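PDB 6W6M: type IV pilus secretin PilQ family protein, which probably forms the outer-membrane channel through which the type IV competence pilus passes in Vibrio cholerae, assembling from fourteen copies of the chain. Local coordinates for residues D266-I271 / N293-R298; I323-V328 / L480-D485; S356-L361 / V374-N379; L378-A383 / D533-L538. One frame throughout, in Å; residues are numbered along the deposited sequence.

Contact 1 (D266-I271 / N293-R298)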
loop_
_atom_site.group_PDB
_atom_site.type_symbol
_atom_site.label_atom_id
_atom_site.label_comp_id
_atom_site.label_asym_id
_atom_site.label_seq_id
_atom_site.Cartn_x
_atom_site.Cartn_y
_atom_site.Cartn_z
ATOM N N ASP A 266 -4.981 -7.358 -44.266
ATOM C CA ASP A 266 -6.031 -6.347 -44.283
ATOM C C ASP A 266 -7.324 -6.897 -44.874
ATOM O O ASP A 266 -8.415 -6.648 -44.346
ATOM C CB ASP A 266 -5.561 -5.128 -45.070
ATOM C CG ASP A 266 -4.326 -4.490 -44.472
ATOM O OD1 ASP A 266 -4.088 -4.673 -43.262
ATOM O OD2 ASP A 266 -3.590 -3.799 -45.206
ATOM N N ILE A 267 -7.218 -7.656 -45.964
ATOM C CA ILE A 267 -8.404 -8.203 -46.609
ATOM C C ILE A 267 -9.071 -9.249 -45.725
ATOM O O ILE A 267 -10.301 -9.306 -45.633
ATOM C CB ILE A 267 -8.037 -8.760 -47.992
ATOM C CG1 ILE A 267 -7.856 -7.606 -48.971
ATOM C CG2 ILE A 267 -9.094 -9.714 -48.483
ATOM C CD1 ILE A 267 -7.628 -8.033 -50.377
ATOM N N ALA A 268 -8.282 -10.078 -45.046
ATOM C CA ALA A 268 -8.870 -11.034 -44.119
ATOM C C ALA A 268 -9.527 -10.341 -42.937
ATOM O O ALA A 268 -10.472 -10.878 -42.355
ATOM C CB ALA A 268 -7.812 -12.015 -43.630
ATOM N N ALA A 269 -9.036 -9.165 -42.550
ATOM C CA ALA A 269 -9.673 -8.449 -41.451
ATOM C C ALA A 269 -10.948 -7.756 -41.910
ATOM O O ALA A 269 -11.851 -7.510 -41.106
ATOM C CB ALA A 269 -8.705 -7.440 -40.841
ATOM N N MET A 270 -11.034 -7.416 -43.191
ATOM C CA MET A 270 -12.259 -6.798 -43.684
ATOM C C MET A 270 -13.351 -7.819 -43.982
ATOM O O MET A 270 -14.515 -7.581 -43.651
ATOM C CB MET A 270 -11.965 -5.974 -44.934
ATOM C CG MET A 270 -13.200 -5.532 -45.669
ATOM S SD MET A 270 -12.811 -4.513 -47.091
ATOM C CE MET A 270 -11.330 -5.320 -47.679
ATOM N N ILE A 271 -13.002 -8.963 -44.572
ATOM C CA ILE A 271 -14.021 -9.932 -44.969
ATOM C C ILE A 271 -14.554 -10.678 -43.754
ATOM O O ILE A 271 -15.765 -10.861 -43.602
ATOM C CB ILE A 271 -13.463 -10.900 -46.023
ATOM C CG1 ILE A 271 -13.419 -10.230 -47.392
ATOM C CG2 ILE A 271 -14.288 -12.152 -46.076
ATOM C CD1 ILE A 271 -14.744 -9.722 -47.855
ATOM N N ASN A 293 1.434 -14.571 -49.364
ATOM C CA ASN A 293 0.383 -13.561 -49.523
ATOM C C ASN A 293 -0.902 -14.188 -50.067
ATOM O O ASN A 293 -1.342 -13.895 -51.178
ATOM C CB ASN A 293 0.861 -12.415 -50.423
ATOM C CG ASN A 293 -0.063 -11.212 -50.391
ATOM O OD1 ASN A 293 -0.703 -10.932 -49.388
ATOM N ND2 ASN A 293 -0.133 -10.498 -51.495
ATOM N N SER A 294 -1.496 -15.076 -49.268
ATOM C CA SER A 294 -2.661 -15.822 -49.728
ATOM C C SER A 294 -3.683 -15.978 -48.615
ATOM O O SER A 294 -3.360 -15.930 -47.429
ATOM C CB SER A 294 -2.276 -17.205 -50.258
ATOM O OG SER A 294 -1.475 -17.095 -51.414
ATOM N N LEU A 295 -4.932 -16.177 -49.020
ATOM C CA LEU A 295 -6.021 -16.495 -48.113
ATOM C C LEU A 295 -6.429 -17.950 -48.287
ATOM O O LEU A 295 -6.318 -18.514 -49.374
ATOM C CB LEU A 295 -7.225 -15.590 -48.360
ATOM C CG LEU A 295 -7.078 -14.188 -47.788
ATOM C CD1 LEU A 295 -8.277 -13.335 -48.134
ATOM C CD2 LEU A 295 -6.900 -14.282 -46.299
ATOM N N LEU A 296 -6.910 -18.553 -47.207
ATOM C CA LEU A 296 -7.364 -19.938 -47.210
ATOM C C LEU A 296 -8.751 -19.960 -46.586
ATOM O O LEU A 296 -8.892 -19.728 -45.384
ATOM C CB LEU A 296 -6.379 -20.821 -46.449
ATOM C CG LEU A 296 -6.453 -22.342 -46.407
ATOM C CD1 LEU A 296 -5.056 -22.912 -46.326
ATOM C CD2 LEU A 296 -7.248 -22.777 -45.198
ATOM N N ILE A 297 -9.777 -20.209 -47.398
ATOM C CA ILE A 297 -11.166 -20.036 -46.988
ATOM C C ILE A 297 -11.885 -21.378 -47.024
ATOM O O ILE A 297 -11.614 -22.224 -47.886
ATOM C CB ILE A 297 -11.890 -19.001 -47.874
ATOM C CG1 ILE A 297 -11.292 -17.615 -47.666
ATOM C CG2 ILE A 297 -13.378 -18.992 -47.594
ATOM C CD1 ILE A 297 -11.755 -16.605 -48.671
ATOM N N ARG A 298 -12.803 -21.569 -46.072
ATOM C CA ARG A 298 -13.623 -22.776 -45.972
ATOM C C ARG A 298 -15.075 -22.349 -45.770
ATOM O O ARG A 298 -15.439 -21.866 -44.695
ATOM C CB ARG A 298 -13.149 -23.665 -44.832
ATOM C CG ARG A 298 -14.038 -24.857 -44.558
ATOM C CD ARG A 298 -13.453 -25.729 -43.467
ATOM N NE ARG A 298 -14.143 -27.007 -43.353
ATOM C CZ ARG A 298 -13.956 -28.027 -44.180
ATOM N NH1 ARG A 298 -13.106 -27.920 -45.187
ATOM N NH2 ARG A 298 -14.625 -29.155 -44.006
#
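L295 of strand 294-299 sets its two methyl groups against neighbouring residues of helix 264-271, one methyl to each. CD1 meets the branch methyl CG2 of I267 at 3.7 Å, while CD2 meets CB of A268 at 3.6 Å, and the forked end of the leucine is thereby divided between two consecutive helix positions. Toward I267 the two side chains run at a slant to one another. CG2 of I267 stands opposite the backbone N and does the touching; the longer branch, CG1 to CD1, starts beside the N (chi1 -76°) and has no part in the meeting with L295. The small A268 brings the helix close to the strand here, with CA of A268 and CA of L295 7.3 Å apart. This is the helix-on-sheet face of a small beta-alpha-beta-beta-alpha domain, as in the short N-domains of secretins: L295 lies on the middle strand of three, and helix 264-271 shares the covered face with helix 303-314, whose I311 also packs on I267. A268 and L295 both rest on I288 of strand 285-289 as well. Where strands 285-289 and 294-299 join, N293 and S294 face D289 in a G1 beta bulge.

Contact 2 (I323-V328 / L480-D485)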
loop_
_atom_site.group_PDB
_atom_site.type_symbol
_atom_site.label_atom_id
_atom_site.label_comp_id
_atom_site.label_asym_id
_atom_site.label_seq_id
_atom_site.Cartn_x
_atom_site.Cartn_y
_atom_site.Cartn_z
ATOM N N ILE A 323 4.057 15.802 -52.200
ATOM C CA ILE A 323 3.643 16.967 -51.422
ATOM C C ILE A 323 4.865 17.793 -51.047
ATOM O O ILE A 323 5.890 17.251 -50.623
ATOM C CB ILE A 323 2.838 16.572 -50.161
ATOM C CG1 ILE A 323 1.516 15.916 -50.544
ATOM C CG2 ILE A 323 2.534 17.782 -49.308
ATOM C CD1 ILE A 323 1.533 14.428 -50.463
ATOM N N GLU A 324 4.778 19.101 -51.257
ATOM C CA GLU A 324 5.889 19.985 -50.945
ATOM C C GLU A 324 5.475 21.250 -50.209
ATOM O O GLU A 324 4.732 22.071 -50.729
ATOM C CB GLU A 324 6.653 20.362 -52.211
ATOM C CG GLU A 324 7.867 21.227 -51.932
ATOM C CD GLU A 324 8.648 21.557 -53.182
ATOM O OE1 GLU A 324 8.218 21.141 -54.275
ATOM O OE2 GLU A 324 9.690 22.234 -53.068
ATOM N N ALA A 325 5.978 21.394 -48.993
ATOM C CA ALA A 325 5.709 22.556 -48.158
ATOM C C ALA A 325 6.818 23.587 -48.311
ATOM O O ALA A 325 7.935 23.275 -48.706
ATOM C CB ALA A 325 5.548 22.149 -46.693
ATOM N N ARG A 326 6.497 24.838 -48.000
ATOM C CA ARG A 326 7.478 25.910 -48.127
ATOM C C ARG A 326 7.253 26.960 -47.053
ATOM O O ARG A 326 6.194 27.581 -47.012
ATOM C CB ARG A 326 7.405 26.553 -49.506
ATOM C CG ARG A 326 8.656 27.251 -49.900
ATOM C CD ARG A 326 8.443 28.117 -51.100
ATOM N NE ARG A 326 9.712 28.578 -51.643
ATOM C CZ ARG A 326 9.913 29.792 -52.135
ATOM N NH1 ARG A 326 8.924 30.674 -52.142
ATOM N NH2 ARG A 326 11.103 30.132 -52.606
ATOM N N ILE A 327 8.251 27.179 -46.208
ATOM C CA ILE A 327 8.162 28.124 -45.105
ATOM C C ILE A 327 9.129 29.258 -45.388
ATOM O O ILE A 327 10.322 29.016 -45.595
ATOM C CB ILE A 327 8.482 27.459 -43.759
ATOM C CG1 ILE A 327 7.416 26.427 -43.421
ATOM C CG2 ILE A 327 8.574 28.489 -42.663
ATOM C CD1 ILE A 327 7.771 25.557 -42.276
ATOM N N VAL A 328 8.620 30.488 -45.406
ATOM C CA VAL A 328 9.418 31.661 -45.743
ATOM C C VAL A 328 9.297 32.689 -44.627
ATOM O O VAL A 328 8.198 32.939 -44.125
ATOM C CB VAL A 328 8.976 32.269 -47.087
ATOM C CG1 VAL A 328 9.879 33.397 -47.471
ATOM C CG2 VAL A 328 8.981 31.224 -48.163
ATOM N N LEU A 480 -3.031 18.204 -42.831
ATOM C CA LEU A 480 -1.668 18.798 -42.885
ATOM C C LEU A 480 -1.196 19.110 -41.461
ATOM O O LEU A 480 -1.979 19.702 -40.700
ATOM C CB LEU A 480 -1.722 20.077 -43.725
ATOM C CG LEU A 480 -2.067 19.884 -45.199
ATOM C CD1 LEU A 480 -2.235 21.227 -45.890
ATOM C CD2 LEU A 480 -1.003 19.053 -45.898
ATOM N N SER A 481 0.041 18.733 -41.129
ATOM C CA SER A 481 0.774 19.350 -39.993
ATOM C C SER A 481 2.165 19.790 -40.460
ATOM O O SER A 481 2.899 18.943 -40.987
ATOM C CB SER A 481 0.869 18.395 -38.835
ATOM O OG SER A 481 0.224 18.927 -37.690
ATOM N N VAL A 482 2.504 21.065 -40.269
ATOM C CA VAL A 482 3.866 21.563 -40.645
ATOM C C VAL A 482 4.463 22.346 -39.468
ATOM O O VAL A 482 3.823 23.321 -39.043
ATOM C CB VAL A 482 3.793 22.455 -41.900
ATOM C CG1 VAL A 482 5.155 22.994 -42.299
ATOM C CG2 VAL A 482 3.127 21.747 -43.068
ATOM N N THR A 483 5.634 21.941 -38.948
ATOM C CA THR A 483 6.216 22.644 -37.811
ATOM C C THR A 483 7.670 23.000 -38.072
ATOM O O THR A 483 8.340 22.388 -38.901
ATOM C CB THR A 483 6.151 21.834 -36.495
ATOM O OG1 THR A 483 7.282 20.967 -36.396
ATOM C CG2 THR A 483 4.895 21.008 -36.400
ATOM N N GLN A 484 8.155 23.978 -37.311
ATOM C CA GLN A 484 9.559 24.378 -37.338
ATOM C C GLN A 484 9.975 24.873 -35.958
ATOM O O GLN A 484 9.822 26.057 -35.667
ATOM C CB GLN A 484 9.780 25.461 -38.372
ATOM C CG GLN A 484 11.218 25.735 -38.637
ATOM C CD GLN A 484 11.412 26.846 -39.608
ATOM O OE1 GLN A 484 12.402 26.886 -40.318
ATOM N NE2 GLN A 484 10.467 27.763 -39.649
ATOM N N ASP A 485 10.536 24.000 -35.131
ATOM C CA ASP A 485 10.933 24.335 -33.767
ATOM C C ASP A 485 12.450 24.337 -33.629
ATOM O O ASP A 485 13.171 23.748 -34.427
ATOM C CB ASP A 485 10.336 23.358 -32.761
ATOM C CG ASP A 485 8.894 23.049 -33.034
ATOM O OD1 ASP A 485 8.152 23.950 -33.460
ATOM O OD2 ASP A 485 8.497 21.888 -32.825
#
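Two beta sheets of the secretin domain face each other here, strand 320-347 belonging to the large sheet with the long strands and strand 475-493 to the four-stranded sheet 434-513. Over the segments 323-328 and 480-484 the strand axes come within 9.1 Å and cross at -38°, running in roughly the same direction. No hydrogen bond joins them, and the side chains fill the interval. I327 carries most of it with two separate methyls. Its CD1, at the end of an extended branch (chi2 169°), touches CG1 of V482 at 3.7 Å. Its other branch methyl, CG2, lies 3.6 Å from the amide nitrogen NE2 of Q484. I327 runs alongside V482 and Q484, its side chain directed opposite to theirs. A325, two residues earlier on the same face, makes a looser approach, CB to CG2 of V482 at 4.4 Å. Face-to-face packing of this kind is consistent with the double-walled barrel of secretins, in which an inner set of hairpins lines the wall and forms the gate. Q484, with CG anti to its backbone N (chi1 -169°), extends straight from its strand across the gap, and the same NE2 that touches the isoleucine methyl makes a weak hydrogen bond to Q504 OE1 in strand 496-513. The other neighbours of I327 include L560 and I562 of strand 549-568, while V482 also packs on L464 of strand 456-471.

Contact 3 (S356-L361 / V374-N379)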
loop_
_atom_site.group_PDB
_atom_site.type_symbol
_atom_site.label_atom_id
_atom_site.label_comp_id
_atom_site.label_asym_id
_atom_site.label_seq_id
_atom_site.Cartn_x
_atom_site.Cartn_y
_atom_site.Cartn_z
ATOM N N SER A 356 26.840 71.042 -9.262
ATOM C CA SER A 356 26.415 70.384 -8.038
ATOM C C SER A 356 26.978 71.141 -6.846
ATOM O O SER A 356 27.691 72.131 -7.013
ATOM C CB SER A 356 26.869 68.930 -8.001
ATOM O OG SER A 356 28.235 68.835 -7.684
ATOM N N ILE A 357 26.642 70.700 -5.642
ATOM C CA ILE A 357 27.158 71.298 -4.420
ATOM C C ILE A 357 28.549 70.773 -4.085
ATOM O O ILE A 357 29.413 71.525 -3.635
ATOM C CB ILE A 357 26.157 71.055 -3.269
ATOM C CG1 ILE A 357 24.890 71.867 -3.527
ATOM C CG2 ILE A 357 26.753 71.401 -1.927
ATOM C CD1 ILE A 357 24.022 72.019 -2.341
ATOM N N GLU A 358 28.792 69.489 -4.333
ATOM C CA GLU A 358 30.126 68.940 -4.127
ATOM C C GLU A 358 31.125 69.535 -5.113
ATOM O O GLU A 358 32.320 69.653 -4.813
ATOM C CB GLU A 358 30.084 67.419 -4.241
ATOM C CG GLU A 358 29.276 66.736 -3.140
ATOM C CD GLU A 358 27.773 66.826 -3.351
ATOM O OE1 GLU A 358 27.332 66.888 -4.515
ATOM O OE2 GLU A 358 27.029 66.841 -2.351
ATOM N N SER A 359 30.652 69.932 -6.293
ATOM C CA SER A 359 31.520 70.607 -7.246
ATOM C C SER A 359 31.993 71.947 -6.704
ATOM O O SER A 359 33.192 72.242 -6.725
ATOM C CB SER A 359 30.789 70.787 -8.574
ATOM O OG SER A 359 31.608 71.412 -9.544
ATOM N N ASN A 360 31.071 72.768 -6.202
ATOM C CA ASN A 360 31.455 74.067 -5.662
ATOM C C ASN A 360 32.300 73.919 -4.405
ATOM O O ASN A 360 33.147 74.768 -4.117
ATOM C CB ASN A 360 30.218 74.911 -5.367
ATOM C CG ASN A 360 29.519 75.375 -6.615
ATOM O OD1 ASN A 360 30.079 75.347 -7.703
ATOM N ND2 ASN A 360 28.286 75.817 -6.462
ATOM N N LEU A 361 32.073 72.865 -3.627
ATOM C CA LEU A 361 32.904 72.669 -2.444
ATOM C C LEU A 361 34.293 72.173 -2.822
ATOM O O LEU A 361 35.240 72.320 -2.045
ATOM C CB LEU A 361 32.229 71.704 -1.473
ATOM C CG LEU A 361 30.906 72.170 -0.867
ATOM C CD1 LEU A 361 30.357 71.118 0.067
ATOM C CD2 LEU A 361 31.082 73.476 -0.137
ATOM N N VAL A 374 34.570 63.652 -11.401
ATOM C CA VAL A 374 34.165 63.572 -12.804
ATOM C C VAL A 374 32.651 63.485 -12.926
ATOM O O VAL A 374 32.065 63.935 -13.917
ATOM C CB VAL A 374 34.852 62.386 -13.498
ATOM C CG1 VAL A 374 34.716 62.514 -14.996
ATOM C CG2 VAL A 374 36.310 62.318 -13.101
ATOM N N ASP A 375 31.995 62.901 -11.928
ATOM C CA ASP A 375 30.546 62.763 -11.942
ATOM C C ASP A 375 29.829 63.974 -11.368
ATOM O O ASP A 375 28.758 64.338 -11.861
ATOM C CB ASP A 375 30.140 61.514 -11.167
ATOM C CG ASP A 375 30.505 60.246 -11.896
ATOM O OD1 ASP A 375 30.804 60.327 -13.105
ATOM O OD2 ASP A 375 30.507 59.172 -11.261
ATOM N N GLU A 376 30.391 64.606 -10.337
ATOM C CA GLU A 376 29.807 65.834 -9.818
ATOM C C GLU A 376 30.067 67.019 -10.734
ATOM O O GLU A 376 29.428 68.061 -10.577
ATOM C CB GLU A 376 30.355 66.130 -8.426
ATOM C CG GLU A 376 30.639 64.894 -7.600
ATOM C CD GLU A 376 29.399 64.075 -7.312
ATOM O OE1 GLU A 376 28.280 64.622 -7.400
ATOM O OE2 GLU A 376 29.541 62.877 -6.994
ATOM N N PHE A 377 30.987 66.879 -11.685
ATOM C CA PHE A 377 31.329 67.987 -12.563
ATOM C C PHE A 377 30.213 68.292 -13.550
ATOM O O PHE A 377 29.894 69.464 -13.770
ATOM C CB PHE A 377 32.637 67.673 -13.294
ATOM C CG PHE A 377 32.936 68.591 -14.442
ATOM C CD1 PHE A 377 33.215 69.926 -14.229
ATOM C CD2 PHE A 377 32.962 68.114 -15.733
ATOM C CE1 PHE A 377 33.486 70.766 -15.280
ATOM C CE2 PHE A 377 33.235 68.952 -16.786
ATOM C CZ PHE A 377 33.498 70.279 -16.557
ATOM N N LEU A 378 29.590 67.266 -14.122
ATOM C CA LEU A 378 28.752 67.439 -15.302
ATOM C C LEU A 378 27.409 68.068 -14.955
ATOM O O LEU A 378 26.790 67.721 -13.949
ATOM C CB LEU A 378 28.544 66.095 -15.997
ATOM C CG LEU A 378 29.784 65.426 -16.599
ATOM C CD1 LEU A 378 29.456 64.046 -17.120
ATOM C CD2 LEU A 378 30.384 66.271 -17.703
ATOM N N ASN A 379 26.972 69.005 -15.793
ATOM C CA ASN A 379 25.656 69.616 -15.648
ATOM C C ASN A 379 24.583 68.755 -16.290
ATOM O O ASN A 379 23.605 68.375 -15.643
ATOM C CB ASN A 379 25.646 71.009 -16.277
ATOM C CG ASN A 379 26.086 72.083 -15.323
ATOM O OD1 ASN A 379 25.368 73.044 -15.082
ATOM N ND2 ASN A 379 27.271 71.928 -14.771
#
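S356 and E376 meet at the close side of this contact, where helix 357-362 and the weakly bonded turn of 374-377 approach with CA of S359 and CA of E376 5.7 Å apart. The hydroxyl OG of S356 donates to the backbone O of E376 at 3.2 Å, coming in at 121° to the C=O bond and tilted 23° from the carbonyl plane. The same OG accepts from the backbone N of S359 at 3.0 Å, which makes S356 the N-cap of helix 357-362. Its first torsion sets the hydroxyl between the backbone N and the carbonyl carbon, where it can serve as acceptor toward its own helix and as donor toward the next segment. Two bonds thus fix its rotation. CB of S359 adds a contact 3.6 Å from the same carbonyl O of E376, and S356 OG also lies 3.5 Å from CB of E376.

The other side is looser and more open to solvent. Here the side chains of E358 and E376, both bent at chi2, cross at a slant, their OE1 atoms 3.8 Å apart and their carboxylate planes 73° apart. How close these like charges really come is uncertain at this resolution, and any repulsion might be eased by protonation or a cation; R341 of a neighbouring subunit is a possible partner of E358 OE1, in a long, weak ion pair. Helix 357-362 and the turn of 374-377 both lie beside the C-terminal part of strand 320-347, where S359 and F377 pack on M345, and F377 reaches on to L404 and D406 of strand 404-429.

Contact 4 (L378-A383 / D533-L538)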
loop_
_atom_site.group_PDB
_atom_site.type_symbol
_atom_site.label_atom_id
_atom_site.label_comp_id
_atom_site.label_asym_id
_atom_site.label_seq_id
_atom_site.Cartn_x
_atom_site.Cartn_y
_atom_site.Cartn_z
ATOM N N LEU A 378 29.590 67.266 -14.122
ATOM C CA LEU A 378 28.752 67.439 -15.302
ATOM C C LEU A 378 27.409 68.068 -14.955
ATOM O O LEU A 378 26.790 67.721 -13.949
ATOM C CB LEU A 378 28.544 66.095 -15.997
ATOM C CG LEU A 378 29.784 65.426 -16.599
ATOM C CD1 LEU A 378 29.456 64.046 -17.120
ATOM C CD2 LEU A 378 30.384 66.271 -17.703
ATOM N N ASN A 379 26.972 69.005 -15.793
ATOM C CA ASN A 379 25.656 69.616 -15.648
ATOM C C ASN A 379 24.583 68.755 -16.290
ATOM O O ASN A 379 23.605 68.375 -15.643
ATOM C CB ASN A 379 25.646 71.009 -16.277
ATOM C CG ASN A 379 26.086 72.083 -15.323
ATOM O OD1 ASN A 379 25.368 73.044 -15.082
ATOM N ND2 ASN A 379 27.271 71.928 -14.771
ATOM N N VAL A 380 24.748 68.452 -17.571
ATOM C CA VAL A 380 23.788 67.663 -18.327
ATOM C C VAL A 380 24.472 66.372 -18.734
ATOM O O VAL A 380 25.523 66.400 -19.383
ATOM C CB VAL A 380 23.276 68.431 -19.549
ATOM C CG1 VAL A 380 22.453 67.536 -20.427
ATOM C CG2 VAL A 380 22.477 69.621 -19.108
ATOM N N ASN A 381 23.877 65.239 -18.363
ATOM C CA ASN A 381 24.474 63.916 -18.553
ATOM C C ASN A 381 23.458 63.003 -19.237
ATOM O O ASN A 381 22.783 62.219 -18.574
ATOM C CB ASN A 381 24.918 63.361 -17.209
ATOM C CG ASN A 381 25.792 62.147 -17.338
ATOM O OD1 ASN A 381 26.534 62.000 -18.301
ATOM N ND2 ASN A 381 25.706 61.257 -16.368
ATOM N N LEU A 382 23.380 63.065 -20.566
ATOM C CA LEU A 382 22.399 62.333 -21.351
ATOM C C LEU A 382 23.086 61.620 -22.501
ATOM O O LEU A 382 22.727 61.775 -23.669
ATOM C CB LEU A 382 21.313 63.276 -21.849
ATOM C CG LEU A 382 20.511 63.958 -20.742
ATOM C CD1 LEU A 382 19.505 64.910 -21.310
ATOM C CD2 LEU A 382 19.828 62.934 -19.871
ATOM N N ALA A 383 24.134 60.869 -22.185
ATOM C CA ALA A 383 24.928 60.211 -23.209
ATOM C C ALA A 383 24.166 59.058 -23.849
ATOM O O ALA A 383 23.408 58.343 -23.192
ATOM C CB ALA A 383 26.232 59.689 -22.618
ATOM N N ASP A 533 14.347 62.182 -23.373
ATOM C CA ASP A 533 14.456 62.784 -22.048
ATOM C C ASP A 533 15.256 64.069 -22.152
ATOM O O ASP A 533 16.318 64.094 -22.768
ATOM C CB ASP A 533 15.078 61.848 -21.015
ATOM C CG ASP A 533 16.462 61.441 -21.369
ATOM O OD1 ASP A 533 16.930 61.816 -22.453
ATOM O OD2 ASP A 533 17.099 60.751 -20.551
ATOM N N LYS A 534 14.741 65.135 -21.553
ATOM C CA LYS A 534 15.262 66.457 -21.848
ATOM C C LYS A 534 15.252 67.332 -20.608
ATOM O O LYS A 534 14.897 66.900 -19.514
ATOM C CB LYS A 534 14.469 67.118 -22.969
ATOM C CG LYS A 534 12.987 67.145 -22.763
ATOM C CD LYS A 534 12.367 68.082 -23.764
ATOM C CE LYS A 534 10.893 67.839 -23.933
ATOM N NZ LYS A 534 10.412 68.316 -25.255
ATOM N N VAL A 535 15.695 68.566 -20.793
ATOM C CA VAL A 535 15.634 69.574 -19.731
ATOM C C VAL A 535 14.328 70.347 -19.863
ATOM O O VAL A 535 13.980 70.764 -20.978
ATOM C CB VAL A 535 16.845 70.499 -19.814
ATOM C CG1 VAL A 535 16.740 71.617 -18.807
ATOM C CG2 VAL A 535 18.105 69.708 -19.568
ATOM N N PRO A 536 13.584 70.552 -18.771
ATOM C CA PRO A 536 12.164 70.926 -18.897
ATOM C C PRO A 536 11.819 72.032 -19.883
ATOM O O PRO A 536 10.770 71.948 -20.531
ATOM C CB PRO A 536 11.816 71.303 -17.458
ATOM C CG PRO A 536 12.584 70.323 -16.679
ATOM C CD PRO A 536 13.903 70.172 -17.385
ATOM N N LEU A 537 12.648 73.057 -20.034
ATOM C CA LEU A 537 12.295 74.128 -20.956
ATOM C C LEU A 537 13.265 74.304 -22.111
ATOM O O LEU A 537 12.857 74.761 -23.179
ATOM C CB LEU A 537 12.176 75.459 -20.207
ATOM C CG LEU A 537 11.878 76.647 -21.118
ATOM C CD1 LEU A 537 10.525 76.462 -21.795
ATOM C CD2 LEU A 537 11.929 77.953 -20.352
ATOM N N LEU A 538 14.534 73.954 -21.927
ATOM C CA LEU A 538 15.530 74.210 -22.953
ATOM C C LEU A 538 15.509 73.162 -24.051
ATOM O O LEU A 538 15.829 73.475 -25.200
ATOM C CB LEU A 538 16.911 74.275 -22.318
ATOM C CG LEU A 538 17.066 75.449 -21.363
ATOM C CD1 LEU A 538 18.396 75.395 -20.645
ATOM C CD2 LEU A 538 16.921 76.745 -22.128
#
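Near one end of the large barrel sheet, the short strand 380-382 and the end of strand 518-534 face each other without a hydrogen bond between them. L382 is the main filler. Its CD2 lies 3.6 Å from OD2 of D533 and its CD1 3.6 Å from the backbone O of the same residue, van der Waals contacts by which the forked tip spans the carboxylate and the main chain of D533. L382 and D533 lie alongside each other, pointing opposite ways. CG of L382 is anti to its carbonyl carbon (chi1 -62°), and from there both methyls come to lie against the aspartate. The carboxylate of D533 is buried, yet its charge is met by a salt bridge from OD2 to NH2 of R550, whose NH1 donates to O of A383; R550 therefore ties the two segments together. Two residues along, V380 CG2 and V535 CG2 stand 4.4 Å apart, a looser apolar meeting.

N379 and V380 both face W342 on strand 320-347 in a classic beta bulge. D533 and K534 also pair antiparallel with a strand of a neighbouring subunit, so the sheet continues from chain to chain. Such a sheet, made of strands from every copy and closing on itself, is typical of the transmembrane barrel of a secretin.

Contact 1 comes first along the chain and stands apart, its centre about 39 Å from that of contact 2 and about 98 and 89 Å from those of contacts 3 and 4; it lies in the type II/III secretion short domain, before the long strands, across the chain's centre from contacts 3 and 4. Contacts 2 and 4 alternate in sequence and both reach the large sheet through strands 320-347 and 380-382, centres about 52 Å apart. Contact 3 falls between the two segments of contact 2 and shares L378 and N379 with contact 4, about 15 Å between centres. The series runs from short domain through doubled wall to the far barrel end, where contacts 3 and 4 meet a neighbouring subunit.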